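Putative peptidase (Bacteroides fragilis, PDB 5DYN) is a cysteine protease of the clostripain family, probably the enzyme that cleaves and so activates the Bacteroides fragilis toxin. Local coordinates at residues Gln166-Ala169 against Gly170-Asp173; Asp175-Arg178 against Glu179-Lys183; Lys189-Pro192 against Arg193-Ser196. All coordinates share one frame; numbering follows the deposited sequence.

In the fold
The three contacts follow one another along the chain, all within the clostripain-family (C11) part of the protein. Contact 1 is the tight turn from helix 160-167 into helix 172-182, contact 2 the last turns of that second helix, and contact 3 the interrupted later part of strand 185-196, which comes next. Contacts 1 and 2 adjoin in sequence, with centres about 12 Å apart. Contact 3 stands away from both: its centre is about 25 Å from that of contact 2, with nearest atoms about 11 Å apart, and about 27 Å from that of contact 1. A180 of contact 2 binds a sodium ion; the side chain of T191 in contact 3 is about 6 Å from a bound sodium ion.

Contact 1: Gln166-Ala169 against Gly170-Asp173; sequences QITA and GNGD
T168 and N171 meet across a type I' beta turn that T168 opens and N171 closes, with A169 and G170, both at positive phi, at its corners. N171 N donates to T168 O (2.9 Å, 148° at the hydrogen). The two side chains cross at about a right angle, and the N171 amide folds back over T168 O, CG 3.0 Å from it, with N171 OD1 3.4 Å from T168 CB. This return follows from the N171 torsion: CG is tucked between the backbone N and the carbonyl carbon (chi1 61°). In this N-cap pose OD1 accepts a weak bond from D173 N (2.9 Å) and another from Y174 N, while ND2 is bonded to Y133 OH. T168 carries its OG1 in the equivalent place (chi1 65°), directing it back to I164 O in the preceding helical turn; G170 N adds a weak, long bond to OG1 at 3.4 Å. A169 ends the helix in a Schellman motif, its own N bonded to Q166 O at 3.2 Å. One helix is thus closed and the next capped within a few residues. The turn links helix 160-167 to helix 172-182. T168 and I167 pack on V129 in the loop after helix 119-127, and D173 forms a salt bridge with R132 of helix 130-133.

Contact 2: Asp175-Arg178 against Glu179-Lys183; sequences DSWR and EAFDK. With NA (sodium ion), chain H.
W177-F181 and R178-D182 are two successive i to i+4 pairs of the alpha helix 172-182. The aromatic contact comes first: in both W177 and F181 CG is anti to the backbone N (chi1 near 180°), which sends the two side chains out side by side in the same direction. Their planes are almost parallel, 14° apart, but slid so far that the rings barely overlap; the six-membered ring of W177 and the ring of F181 have centroids 5.0 Å apart. F181 CB sits over one face of W177, offset toward the rim, in a CH-pi contact 3.9 Å from the six-membered ring centroid, and W177 CH2 reaches F181 CD1 at 3.5 Å. L122 of helix 119-127 touches both residues, while W177 NE1 is bonded to T126 OG1. The ionic contact is a salt bridge: the R178 chain bends at chi2 so that NE meets D182 OD1 at 2.8 Å, in the guanidinium plane and on the syn side of OD1, though somewhat out of the carboxylate plane. The guanidinium and carboxylate planes are at 79° to each other. The helical backbone bonds include F181 N to W177 O at 3.0 Å and D182 N to R178 O at 2.9 Å. Metal binding completes the set: A180 O lies 2.6 Å from a sodium ion also bound by E118 OE1, in a site that includes N121.

Contact 3: Lys189-Pro192 against Arg193-Ser196; sequences KSTP and RNYS
T191 holds OG1 between its backbone N and carbonyl carbon (chi1 53°), which turns the hydroxyl toward R193 O at the interruption of strand 185-196, the long strand of a beta hairpin with strand 200-203. The modelled separation of T191 OG1 and R193 O, 2.4 Å, is too short to be taken literally, so the bond between them is doubtful in its detail. S190 takes the other course: OG is anti to the backbone N (chi1 179°) and reaches forward to the carbonyl of the next residue, donating to T191 O at 2.8 Å on a lone pair in the carbonyl plane. Both hydroxyls lie near the end of the N194 side chain. P192, with helical backbone angles, carries the chain through the break, after which the extended course resumes at R193. Backbone bonds flank the irregularity: T191 with V109, just before strand 110-115, and N194 with F202 of strand 200-203; V109 N also bonds T191 OG1. R193 leads its chain past the proline carbonyl, where NE forms a salt bridge with D96 OD1 and CG passes 3.3 Å from P192 O.

Contact 1: Gln166-Ala169 against Gly170-Asp173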
loop_
_atom_site.group_PDB
_atom_site.type_symbol
_atom_site.label_atom_id
_atom_site.label_comp_id
_atom_site.label_asym_id
_atom_site.label_seq_id
_atom_site.Cartn_x
_atom_site.Cartn_y
_atom_site.Cartn_z
ATOM N N GLN B 166 5.678 -17.641 15.960
ATOM C CA GLN B 166 4.902 -18.844 16.230
ATOM C C GLN B 166 5.686 -20.109 15.890
ATOM O O GLN B 166 5.813 -21.015 16.716
ATOM C CB GLN B 166 3.592 -18.810 15.441
ATOM C CG GLN B 166 2.591 -19.892 15.816
ATOM C CD GLN B 166 1.721 -19.500 16.993
ATOM O OE1 GLN B 166 2.210 -18.986 17.999
ATOM N NE2 GLN B 166 0.419 -19.729 16.866
ATOM N N ILE B 167 6.218 -20.164 14.673
ATOM C CA ILE B 167 6.871 -21.373 14.183
ATOM C C ILE B 167 8.240 -21.599 14.816
ATOM O O ILE B 167 8.754 -22.717 14.808
ATOM C CB ILE B 167 7.024 -21.341 12.650
ATOM C CG1 ILE B 167 8.007 -20.250 12.225
ATOM C CG2 ILE B 167 5.669 -21.127 11.989
ATOM C CD1 ILE B 167 8.250 -20.211 10.736
ATOM N N THR B 168 8.831 -20.543 15.367
ATOM C CA THR B 168 10.111 -20.672 16.055
ATOM C C THR B 168 9.929 -20.665 17.567
ATOM O O THR B 168 10.908 -20.715 18.310
ATOM C CB THR B 168 11.089 -19.542 15.673
ATOM O OG1 THR B 168 10.572 -18.287 16.127
ATOM C CG2 THR B 168 11.297 -19.493 14.170
ATOM N N ALA B 169 8.677 -20.588 18.013
ATOM C CA ALA B 169 8.349 -20.516 19.434
ATOM C C ALA B 169 9.139 -19.412 20.133
ATOM O O ALA B 169 9.454 -19.515 21.318
ATOM C CB ALA B 169 8.602 -21.857 20.107
ATOM N N GLY B 170 9.462 -18.364 19.382
ATOM C CA GLY B 170 10.229 -17.246 19.897
ATOM C C GLY B 170 11.609 -17.610 20.414
ATOM O O GLY B 170 12.097 -16.991 21.359
ATOM N N ASN B 171 12.249 -18.603 19.803
ATOM C CA ASN B 171 13.569 -19.021 20.265
ATOM C C ASN B 171 14.668 -18.085 19.772
ATOM O O ASN B 171 14.401 -16.943 19.398
ATOM C CB ASN B 171 13.869 -20.464 19.840
ATOM C CG ASN B 171 13.876 -20.655 18.331
ATOM O OD1 ASN B 171 13.887 -19.694 17.563
ATOM N ND2 ASN B 171 13.871 -21.912 17.901
ATOM N N GLY B 172 15.901 -18.579 19.768
ATOM C CA GLY B 172 17.041 -17.781 19.355
ATOM C C GLY B 172 17.040 -17.467 17.871
ATOM O O GLY B 172 17.597 -16.456 17.446
ATOM N N ASP B 173 16.416 -18.336 17.080
ATOM C CA ASP B 173 16.297 -18.101 15.646
ATOM C C ASP B 173 15.352 -16.944 15.370
ATOM O O ASP B 173 15.520 -16.219 14.390
ATOM C CB ASP B 173 15.809 -19.356 14.926
ATOM C CG ASP B 173 16.907 -20.373 14.734
ATOM O OD1 ASP B 173 18.090 -19.981 14.812
ATOM O OD2 ASP B 173 16.590 -21.558 14.503
#

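Contact 2: Asp175-Arg178 against Glu179-Lys183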
loop_
_atom_site.group_PDB
_atom_site.type_symbol
_atom_site.label_atom_id
_atom_site.label_comp_id
_atom_site.label_asym_id
_atom_site.label_seq_id
_atom_site.Cartn_x
_atom_site.Cartn_y
_atom_site.Cartn_z
ATOM N N ASP B 175 14.995 -14.286 17.382
ATOM C CA ASP B 175 15.762 -13.090 17.721
ATOM C C ASP B 175 16.668 -12.659 16.578
ATOM O O ASP B 175 16.782 -11.471 16.283
ATOM C CB ASP B 175 16.592 -13.329 18.981
ATOM C CG ASP B 175 15.738 -13.679 20.179
ATOM O OD1 ASP B 175 14.546 -13.308 20.185
ATOM O OD2 ASP B 175 16.255 -14.320 21.118
ATOM N N SER B 176 17.309 -13.634 15.940
ATOM C CA SER B 176 18.163 -13.367 14.791
ATOM C C SER B 176 17.339 -12.777 13.659
ATOM O O SER B 176 17.703 -11.752 13.083
ATOM C CB SER B 176 18.866 -14.641 14.325
ATOM O OG SER B 176 19.814 -15.075 15.283
ATOM N N TRP B 177 16.222 -13.430 13.354
ATOM C CA TRP B 177 15.317 -12.961 12.314
ATOM C C TRP B 177 14.738 -11.599 12.676
ATOM O O TRP B 177 14.620 -10.716 11.825
ATOM C CB TRP B 177 14.188 -13.969 12.086
ATOM C CG TRP B 177 13.216 -13.541 11.035
ATOM C CD1 TRP B 177 13.269 -13.831 9.705
ATOM C CD2 TRP B 177 12.044 -12.736 11.224
ATOM N NE1 TRP B 177 12.204 -13.260 9.052
ATOM C CE2 TRP B 177 11.437 -12.581 9.962
ATOM C CE3 TRP B 177 11.451 -12.130 12.337
ATOM C CZ2 TRP B 177 10.264 -11.847 9.782
ATOM C CZ3 TRP B 177 10.286 -11.403 12.157
ATOM C CH2 TRP B 177 9.706 -11.268 10.889
ATOM N N ARG B 178 14.385 -11.441 13.948
ATOM C CA ARG B 178 13.800 -10.205 14.453
ATOM C C ARG B 178 14.737 -9.011 14.264
ATOM O O ARG B 178 14.284 -7.886 14.047
ATOM C CB ARG B 178 13.441 -10.366 15.931
ATOM C CG ARG B 178 12.920 -9.112 16.593
ATOM C CD ARG B 178 11.675 -8.594 15.903
ATOM N NE ARG B 178 11.142 -7.427 16.598
ATOM C CZ ARG B 178 10.289 -7.491 17.615
ATOM N NH1 ARG B 178 9.865 -8.669 18.053
ATOM N NH2 ARG B 178 9.858 -6.379 18.190
ATOM N N GLU B 179 16.041 -9.266 14.338
ATOM C CA GLU B 179 17.040 -8.226 14.112
ATOM C C GLU B 179 16.932 -7.669 12.697
ATOM O O GLU B 179 17.024 -6.461 12.484
ATOM C CB GLU B 179 18.454 -8.763 14.356
ATOM C CG GLU B 179 18.775 -9.039 15.818
ATOM C CD GLU B 179 20.228 -9.416 16.042
ATOM O OE1 GLU B 179 20.752 -10.265 15.288
ATOM O OE2 GLU B 179 20.848 -8.860 16.974
ATOM N N ALA B 180 16.733 -8.563 11.735
ATOM C CA ALA B 180 16.623 -8.164 10.340
ATOM C C ALA B 180 15.294 -7.474 10.065
ATOM O O ALA B 180 15.220 -6.564 9.239
ATOM C CB ALA B 180 16.789 -9.368 9.434
ATOM N N PHE B 181 14.246 -7.908 10.759
ATOM C CA PHE B 181 12.914 -7.347 10.554
ATOM C C PHE B 181 12.789 -5.958 11.170
ATOM O O PHE B 181 12.083 -5.100 10.642
ATOM C CB PHE B 181 11.838 -8.269 11.135
ATOM C CG PHE B 181 10.438 -7.751 10.954
ATOM C CD1 PHE B 181 9.773 -7.920 9.748
ATOM C CD2 PHE B 181 9.789 -7.093 11.985
ATOM C CE1 PHE B 181 8.484 -7.443 9.575
ATOM C CE2 PHE B 181 8.499 -6.610 11.818
ATOM C CZ PHE B 181 7.847 -6.787 10.613
ATOM N N ASP B 182 13.477 -5.743 12.288
ATOM C CA ASP B 182 13.449 -4.454 12.971
ATOM C C ASP B 182 13.892 -3.313 12.058
ATOM O O ASP B 182 13.498 -2.164 12.252
ATOM C CB ASP B 182 14.333 -4.491 14.219
ATOM C CG ASP B 182 13.658 -5.175 15.392
ATOM O OD1 ASP B 182 12.415 -5.289 15.382
ATOM O OD2 ASP B 182 14.371 -5.591 16.330
ATOM N N LYS B 183 14.702 -3.641 11.057
ATOM C CA LYS B 183 15.234 -2.647 10.133
ATOM C C LYS B 183 14.258 -2.324 8.997
ATOM O O LYS B 183 14.533 -1.462 8.162
ATOM C CB LYS B 183 16.561 -3.136 9.550
ATOM C CG LYS B 183 17.669 -3.309 10.576
ATOM C CD LYS B 183 18.742 -4.250 10.054
ATOM C CE LYS B 183 20.119 -3.861 10.567
ATOM N NZ LYS B 183 21.198 -4.511 9.773
HETATM NA NA NA H . 16.887 -6.148 7.296
#

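Contact 3: Lys189-Pro192 against Arg193-Ser196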
loop_
_atom_site.group_PDB
_atom_site.type_symbol
_atom_site.label_atom_id
_atom_site.label_comp_id
_atom_site.label_asym_id
_atom_site.label_seq_id
_atom_site.Cartn_x
_atom_site.Cartn_y
_atom_site.Cartn_z
ATOM N N LYS B 189 1.629 2.371 13.567
ATOM C CA LYS B 189 0.698 2.862 14.571
ATOM C C LYS B 189 -0.710 2.405 14.233
ATOM O O LYS B 189 -1.098 2.357 13.062
ATOM C CB LYS B 189 0.756 4.388 14.669
ATOM C CG LYS B 189 2.055 4.923 15.239
ATOM C CD LYS B 189 2.112 4.725 16.741
ATOM C CE LYS B 189 1.061 5.572 17.440
ATOM N NZ LYS B 189 1.175 5.495 18.923
ATOM N N SER B 190 -1.470 2.059 15.264
ATOM C CA SER B 190 -2.840 1.618 15.076
ATOM C C SER B 190 -3.707 1.967 16.269
ATOM O O SER B 190 -3.259 1.920 17.413
ATOM C CB SER B 190 -2.894 0.110 14.834
ATOM O OG SER B 190 -4.237 -0.325 14.681
ATOM N N THR B 191 -4.955 2.321 15.992
ATOM C CA THR B 191 -5.957 2.426 17.033
ATOM C C THR B 191 -6.161 1.035 17.629
ATOM O O THR B 191 -5.837 0.039 16.982
ATOM C CB THR B 191 -7.281 2.991 16.481
ATOM O OG1 THR B 191 -7.700 2.220 15.349
ATOM C CG2 THR B 191 -7.099 4.440 16.061
ATOM N N PRO B 192 -6.671 0.958 18.873
ATOM C CA PRO B 192 -6.927 -0.348 19.493
ATOM C C PRO B 192 -7.702 -1.293 18.577
ATOM O O PRO B 192 -7.445 -2.497 18.564
ATOM C CB PRO B 192 -7.748 0.012 20.732
ATOM C CG PRO B 192 -7.271 1.375 21.097
ATOM C CD PRO B 192 -6.958 2.072 19.798
ATOM N N ARG B 193 -8.637 -0.743 17.810
ATOM C CA ARG B 193 -9.376 -1.531 16.836
ATOM C C ARG B 193 -9.470 -0.798 15.497
ATOM O O ARG B 193 -9.286 0.416 15.426
ATOM C CB ARG B 193 -10.773 -1.867 17.366
ATOM C CG ARG B 193 -10.757 -2.697 18.648
ATOM C CD ARG B 193 -12.018 -3.535 18.814
ATOM N NE ARG B 193 -13.220 -2.713 18.881
ATOM C CZ ARG B 193 -14.455 -3.193 18.772
ATOM N NH1 ARG B 193 -14.649 -4.493 18.587
ATOM N NH2 ARG B 193 -15.494 -2.374 18.844
ATOM N N ASN B 194 -9.727 -1.560 14.437
ATOM C CA ASN B 194 -9.976 -1.011 13.107
ATOM C C ASN B 194 -11.358 -1.428 12.626
ATOM O O ASN B 194 -11.997 -2.295 13.228
ATOM C CB ASN B 194 -8.919 -1.481 12.100
ATOM C CG ASN B 194 -7.576 -0.794 12.279
ATOM O OD1 ASN B 194 -7.313 -0.160 13.299
ATOM N ND2 ASN B 194 -6.715 -0.925 11.279
ATOM N N TYR B 195 -11.818 -0.826 11.537
ATOM C CA TYR B 195 -13.100 -1.212 10.968
ATOM C C TYR B 195 -12.935 -2.095 9.735
ATOM O O TYR B 195 -12.164 -1.784 8.829
ATOM C CB TYR B 195 -13.930 0.018 10.605
ATOM C CG TYR B 195 -15.187 -0.321 9.837
ATOM C CD1 TYR B 195 -16.315 -0.801 10.491
ATOM C CD2 TYR B 195 -15.245 -0.171 8.455
ATOM C CE1 TYR B 195 -17.465 -1.116 9.794
ATOM C CE2 TYR B 195 -16.392 -0.483 7.750
ATOM C CZ TYR B 195 -17.500 -0.954 8.425
ATOM O OH TYR B 195 -18.645 -1.267 7.730
ATOM N N SER B 196 -13.677 -3.195 9.716
ATOM C CA SER B 196 -13.747 -4.055 8.544
ATOM C C SER B 196 -15.125 -3.932 7.900
ATOM O O SER B 196 -16.146 -4.057 8.577
ATOM C CB SER B 196 -13.460 -5.510 8.923
ATOM O OG SER B 196 -13.663 -6.372 7.819
#